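Long-range contact in probable mannosyltransferase KTR4 (Saccharomyces cerevisiae, PDB 5A07), which belongs to a family of GT-A-fold glycosyltransferases and holds guanosine-5'-diphosphate together with a manganese ion in its pocket: residues Ile119-Tyr130 / Val228-Asn236. Residues are numbered along the deposited sequence; the frame is centred on the assembly and turned at random.
Sequences IISSIQQLEEEY and VWRLEPNVN. With MN (manganese (II) ion), chain G; GDP (guanosine-5'-diphosphate), chain F.
Ser122 OG, buried on the helix face turned to the turn Glu232-Val235, is gripped by two hydrogen bonds. Ser122 OG donates to Glu232 O at 2.7 Å, in the carbonyl plane and on a lone pair, and accepts the almost straight N-H of Val235 (N to OG 3.1 Å, 175°). With OG anti to the carbonyl carbon (chi1 -58°), the hydroxyl reaches between these two ends of the turn and ties both to helix 116-131. At the preceding residue, a water bridges Ser121 OG and Val235 O. Ile119 CD1 lies over a face of the Glu232-Pro233 peptide, 3.6 Å from Pro233 N. In this GT-A fold the segment 228-236 leaves a central strand parallel to strand 105-110, and its turn probably takes the place of the family's DXD motif. Of that turn only Glu232 binds manganese, through OE1 at 2.2 Å; His381 is the other protein ligand. Arg230 NH2 holds Glu232 OE2 in a salt bridge of 3.0 Å, which probably steadies the carboxylate's rotation. Toward strand 227-230 the helix presents apolar side chains. Leu231 CD2 packs against Ile123 CG1 at 3.8 Å, the two side chains crossing at about a right angle. Leu126 CD1 sits over one face of the Trp229 six-membered ring in a CH-pi contact. Trp229 CZ3 lies over one face of the oblique Tyr130 ring (planes 33° apart), 3.6 Å from Tyr130 CD2, with Tyr130 OH hydrogen-bonded to Val245 N.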
loop_
_atom_site.group_PDB
_atom_site.type_symbol
_atom_site.label_atom_id
_atom_site.label_comp_id
_atom_site.label_asym_id
_atom_site.label_seq_id
_atom_site.Cartn_x
_atom_site.Cartn_y
_atom_site.Cartn_z
ATOM N N ILE B 119 -11.241 -8.386 12.917
ATOM C CA ILE B 119 -11.526 -7.022 12.479
ATOM C C ILE B 119 -11.970 -6.163 13.591
ATOM O O ILE B 119 -11.595 -4.967 13.650
ATOM C CB ILE B 119 -12.472 -6.949 11.236
ATOM C CG1 ILE B 119 -12.283 -5.613 10.522
ATOM C CG2 ILE B 119 -13.949 -7.161 11.611
ATOM C CD1 ILE B 119 -10.943 -5.325 9.892
ATOM N N ILE B 120 -12.716 -6.704 14.552
ATOM C CA ILE B 120 -13.018 -5.930 15.740
ATOM C C ILE B 120 -11.761 -5.405 16.469
ATOM O O ILE B 120 -11.700 -4.248 16.944
ATOM C CB ILE B 120 -13.943 -6.751 16.686
ATOM C CG1 ILE B 120 -15.385 -6.696 16.148
ATOM C CG2 ILE B 120 -13.896 -6.154 18.112
ATOM C CD1 ILE B 120 -16.336 -7.626 16.912
ATOM N N SER B 121 -10.803 -6.287 16.603
ATOM C CA SER B 121 -9.516 -5.976 17.266
ATOM C C SER B 121 -8.841 -4.752 16.550
ATOM O O SER B 121 -8.470 -3.730 17.192
ATOM C CB SER B 121 -8.639 -7.222 17.158
ATOM O OG SER B 121 -7.429 -6.932 17.771
ATOM N N SER B 122 -8.849 -4.806 15.237
ATOM C CA SER B 122 -8.293 -3.708 14.421
ATOM C C SER B 122 -9.068 -2.439 14.605
ATOM O O SER B 122 -8.471 -1.376 14.784
ATOM C CB SER B 122 -8.253 -4.091 12.933
ATOM O OG SER B 122 -7.503 -5.244 12.683
ATOM N N ILE B 123 -10.382 -2.517 14.581
ATOM C CA ILE B 123 -11.233 -1.356 14.723
ATOM C C ILE B 123 -11.046 -0.697 16.072
ATOM O O ILE B 123 -10.938 0.501 16.184
ATOM C CB ILE B 123 -12.670 -1.751 14.481
ATOM C CG1 ILE B 123 -12.894 -2.105 13.006
ATOM C CG2 ILE B 123 -13.553 -0.657 14.887
ATOM C CD1 ILE B 123 -14.176 -2.921 12.786
ATOM N N GLN B 124 -10.946 -1.504 17.123
ATOM C CA GLN B 124 -10.799 -0.942 18.468
ATOM C C GLN B 124 -9.482 -0.149 18.613
ATOM O O GLN B 124 -9.427 0.926 19.223
ATOM C CB GLN B 124 -10.853 -2.078 19.517
ATOM C CG GLN B 124 -12.295 -2.578 19.677
ATOM C CD GLN B 124 -12.410 -3.731 20.645
ATOM O OE1 GLN B 124 -11.521 -4.538 20.677
ATOM N NE2 GLN B 124 -13.545 -3.871 21.307
ATOM N N GLN B 125 -8.446 -0.681 18.075
ATOM C CA GLN B 125 -7.198 0.044 18.043
ATOM C C GLN B 125 -7.199 1.299 17.189
ATOM O O GLN B 125 -6.608 2.352 17.591
ATOM C CB GLN B 125 -6.109 -0.922 17.606
ATOM C CG GLN B 125 -5.922 -1.890 18.771
ATOM C CD GLN B 125 -4.844 -2.781 18.461
ATOM O OE1 GLN B 125 -5.113 -3.865 17.958
ATOM N NE2 GLN B 125 -3.659 -2.282 18.491
ATOM N N LEU B 126 -7.855 1.246 16.036
ATOM C CA LEU B 126 -7.924 2.446 15.168
ATOM C C LEU B 126 -8.784 3.495 15.868
ATOM O O LEU B 126 -8.494 4.708 15.790
ATOM C CB LEU B 126 -8.536 2.111 13.801
ATOM C CG LEU B 126 -8.764 3.283 12.865
ATOM C CD1 LEU B 126 -7.451 3.883 12.545
ATOM C CD2 LEU B 126 -9.484 2.750 11.616
ATOM N N GLU B 127 -9.848 3.074 16.539
ATOM C CA GLU B 127 -10.695 4.054 17.263
ATOM C C GLU B 127 -9.871 4.725 18.411
ATOM O O GLU B 127 -9.873 5.955 18.582
ATOM C CB GLU B 127 -11.908 3.355 17.864
ATOM C CG GLU B 127 -13.030 3.066 16.866
ATOM C CD GLU B 127 -13.823 4.306 16.466
ATOM O OE1 GLU B 127 -14.151 5.099 17.380
ATOM O OE2 GLU B 127 -14.165 4.483 15.266
ATOM N N GLU B 128 -9.204 3.892 19.173
ATOM C CA GLU B 128 -8.473 4.361 20.355
ATOM C C GLU B 128 -7.335 5.314 19.947
ATOM O O GLU B 128 -7.108 6.315 20.598
ATOM C CB GLU B 128 -7.912 3.179 21.118
ATOM C CG GLU B 128 -7.033 3.490 22.363
ATOM C CD GLU B 128 -7.716 4.448 23.363
ATOM O OE1 GLU B 128 -8.967 4.541 23.396
ATOM O OE2 GLU B 128 -7.028 5.204 24.070
ATOM N N GLU B 129 -6.623 5.024 18.863
ATOM C CA GLU B 129 -5.475 5.831 18.516
ATOM C C GLU B 129 -5.835 7.002 17.609
ATOM O O GLU B 129 -5.037 7.909 17.447
ATOM C CB GLU B 129 -4.410 4.978 17.803
ATOM C CG GLU B 129 -3.885 3.794 18.632
ATOM C CD GLU B 129 -3.373 4.151 20.073
ATOM O OE1 GLU B 129 -2.927 5.284 20.309
ATOM O OE2 GLU B 129 -3.505 3.282 21.007
ATOM N N TYR B 130 -6.998 6.944 16.969
ATOM C CA TYR B 130 -7.392 7.949 15.973
ATOM C C TYR B 130 -8.874 8.311 15.899
ATOM O O TYR B 130 -9.297 9.459 16.225
ATOM C CB TYR B 130 -6.892 7.553 14.575
ATOM C CG TYR B 130 -7.343 8.549 13.501
ATOM C CD1 TYR B 130 -6.846 9.836 13.475
ATOM C CD2 TYR B 130 -8.299 8.228 12.567
ATOM C CE1 TYR B 130 -7.237 10.752 12.544
ATOM C CE2 TYR B 130 -8.737 9.160 11.578
ATOM C CZ TYR B 130 -8.189 10.422 11.594
ATOM O OH TYR B 130 -8.525 11.353 10.655
ATOM N N VAL B 228 -10.044 6.694 1.134
ATOM C CA VAL B 228 -10.274 5.501 1.931
ATOM C C VAL B 228 -9.049 5.339 2.806
ATOM O O VAL B 228 -7.914 5.659 2.390
ATOM C CB VAL B 228 -10.539 4.189 1.151
ATOM C CG1 VAL B 228 -11.802 4.258 0.236
ATOM C CG2 VAL B 228 -9.371 3.804 0.365
ATOM N N TRP B 229 -9.285 4.862 4.022
ATOM C CA TRP B 229 -8.275 4.297 4.859
ATOM C C TRP B 229 -8.581 2.799 4.843
ATOM O O TRP B 229 -9.546 2.357 5.486
ATOM C CB TRP B 229 -8.416 4.927 6.252
ATOM C CG TRP B 229 -7.402 4.511 7.274
ATOM C CD1 TRP B 229 -6.855 3.268 7.436
ATOM C CD2 TRP B 229 -6.874 5.333 8.318
ATOM N NE1 TRP B 229 -5.949 3.274 8.517
ATOM C CE2 TRP B 229 -5.948 4.534 9.067
ATOM C CE3 TRP B 229 -7.088 6.658 8.699
ATOM C CZ2 TRP B 229 -5.255 5.044 10.161
ATOM C CZ3 TRP B 229 -6.352 7.185 9.724
ATOM C CH2 TRP B 229 -5.430 6.368 10.452
ATOM N N ARG B 230 -7.735 2.003 4.220
ATOM C CA ARG B 230 -7.824 0.557 4.258
ATOM C C ARG B 230 -7.384 -0.038 5.591
ATOM O O ARG B 230 -6.254 0.187 6.023
ATOM C CB ARG B 230 -7.015 -0.056 3.139
ATOM C CG ARG B 230 -7.012 -1.583 3.097
ATOM C CD ARG B 230 -6.380 -1.943 1.790
ATOM N NE ARG B 230 -6.003 -3.319 1.722
ATOM C CZ ARG B 230 -5.426 -3.848 0.669
ATOM N NH1 ARG B 230 -5.206 -3.136 -0.425
ATOM N NH2 ARG B 230 -5.091 -5.108 0.687
ATOM N N LEU B 231 -8.265 -0.866 6.171
ATOM C CA LEU B 231 -8.056 -1.565 7.423
ATOM C C LEU B 231 -8.215 -3.069 7.206
ATOM O O LEU B 231 -9.159 -3.519 6.541
ATOM C CB LEU B 231 -9.106 -1.112 8.419
ATOM C CG LEU B 231 -8.903 -1.634 9.817
ATOM C CD1 LEU B 231 -7.651 -1.058 10.473
ATOM C CD2 LEU B 231 -10.131 -1.243 10.620
ATOM N N GLU B 232 -7.262 -3.857 7.702
ATOM C CA GLU B 232 -7.333 -5.313 7.599
ATOM C C GLU B 232 -7.461 -5.928 8.998
ATOM O O GLU B 232 -7.184 -5.270 10.004
ATOM C CB GLU B 232 -6.078 -5.900 6.962
ATOM C CG GLU B 232 -5.958 -5.550 5.499
ATOM C CD GLU B 232 -5.159 -6.528 4.658
ATOM O OE1 GLU B 232 -4.475 -7.438 5.195
ATOM O OE2 GLU B 232 -5.050 -6.225 3.454
ATOM N N PRO B 233 -7.948 -7.152 9.045
ATOM C CA PRO B 233 -8.055 -7.803 10.346
ATOM C C PRO B 233 -6.699 -8.002 11.023
ATOM O O PRO B 233 -5.688 -8.183 10.347
ATOM C CB PRO B 233 -8.658 -9.178 10.011
ATOM C CG PRO B 233 -9.338 -8.972 8.732
ATOM C CD PRO B 233 -8.468 -8.000 7.989
ATOM N N ASN B 234 -6.718 -8.024 12.353
ATOM C CA ASN B 234 -5.533 -8.443 13.114
ATOM C C ASN B 234 -4.296 -7.498 12.996
ATOM O O ASN B 234 -3.182 -7.954 12.982
ATOM C CB ASN B 234 -5.119 -9.858 12.705
ATOM C CG ASN B 234 -4.316 -10.541 13.789
ATOM O OD1 ASN B 234 -4.384 -10.162 14.960
ATOM N ND2 ASN B 234 -3.502 -11.513 13.400
ATOM N N VAL B 235 -4.533 -6.198 12.935
ATOM C CA VAL B 235 -3.438 -5.245 12.908
ATOM C C VAL B 235 -3.473 -4.462 14.162
ATOM O O VAL B 235 -4.464 -4.484 14.930
ATOM C CB VAL B 235 -3.502 -4.324 11.662
ATOM C CG1 VAL B 235 -3.542 -5.155 10.439
ATOM C CG2 VAL B 235 -4.718 -3.395 11.696
ATOM N N ASN B 236 -2.400 -3.728 14.378
ATOM C CA ASN B 236 -2.203 -2.954 15.591
ATOM C C ASN B 236 -1.807 -1.546 15.284
ATOM O O ASN B 236 -1.075 -1.317 14.316
ATOM C CB ASN B 236 -1.078 -3.595 16.447
ATOM C CG ASN B 236 -1.422 -5.031 16.849
ATOM O OD1 ASN B 236 -2.243 -5.251 17.734
ATOM N ND2 ASN B 236 -0.926 -5.973 16.103
HETATM MN MN MN G . -3.784 -9.332 6.011
HETATM P PB GDP F . -2.533 -10.986 3.314
HETATM O O1B GDP F . -2.000 -12.207 3.964
HETATM O O2B GDP F . -2.119 -10.673 1.995
HETATM O O3B GDP F . -2.596 -9.840 4.251
HETATM O O3A GDP F . -4.037 -11.487 2.963
HETATM P PA GDP F . -5.400 -11.404 3.769
HETATM O O1A GDP F . -6.070 -12.700 3.922
HETATM O O2A GDP F . -5.384 -10.590 4.997
HETATM O "O5'" GDP F . -6.285 -10.639 2.710
HETATM C "C5'" GDP F . -6.319 -9.238 2.411
HETATM C "C4'" GDP F . -7.633 -8.575 2.787
HETATM O "O4'" GDP F . -8.656 -9.154 1.967
HETATM C "C3'" GDP F . -8.053 -8.764 4.235
HETATM O "O3'" GDP F . -8.836 -7.614 4.642
HETATM C "C2'" GDP F . -8.906 -10.041 4.170
HETATM O "O2'" GDP F . -9.897 -10.074 5.189
HETATM C "C1'" GDP F . -9.557 -9.857 2.844
HETATM N N9 GDP F . -9.867 -11.123 2.139
HETATM C C8 GDP F . -9.017 -12.079 1.684
HETATM N N7 GDP F . -9.747 -13.065 1.021
HETATM C C5 GDP F . -11.059 -12.682 1.062
HETATM C C6 GDP F . -12.317 -13.258 0.547
HETATM O O6 GDP F . -12.173 -14.355 -0.082
HETATM N N1 GDP F . -13.455 -12.599 0.800
HETATM C C2 GDP F . -13.491 -11.427 1.539
HETATM N N2 GDP F . -14.657 -10.830 1.760
HETATM N N3 GDP F . -12.353 -10.856 2.041
HETATM C C4 GDP F . -11.153 -11.407 1.779
HETATM O O HOH W 1 -5.534 -6.746 16.003
HETATM O O HOH W 2 -5.174 -9.260 7.957
HETATM O O HOH W 3 -3.056 -11.365 6.990
#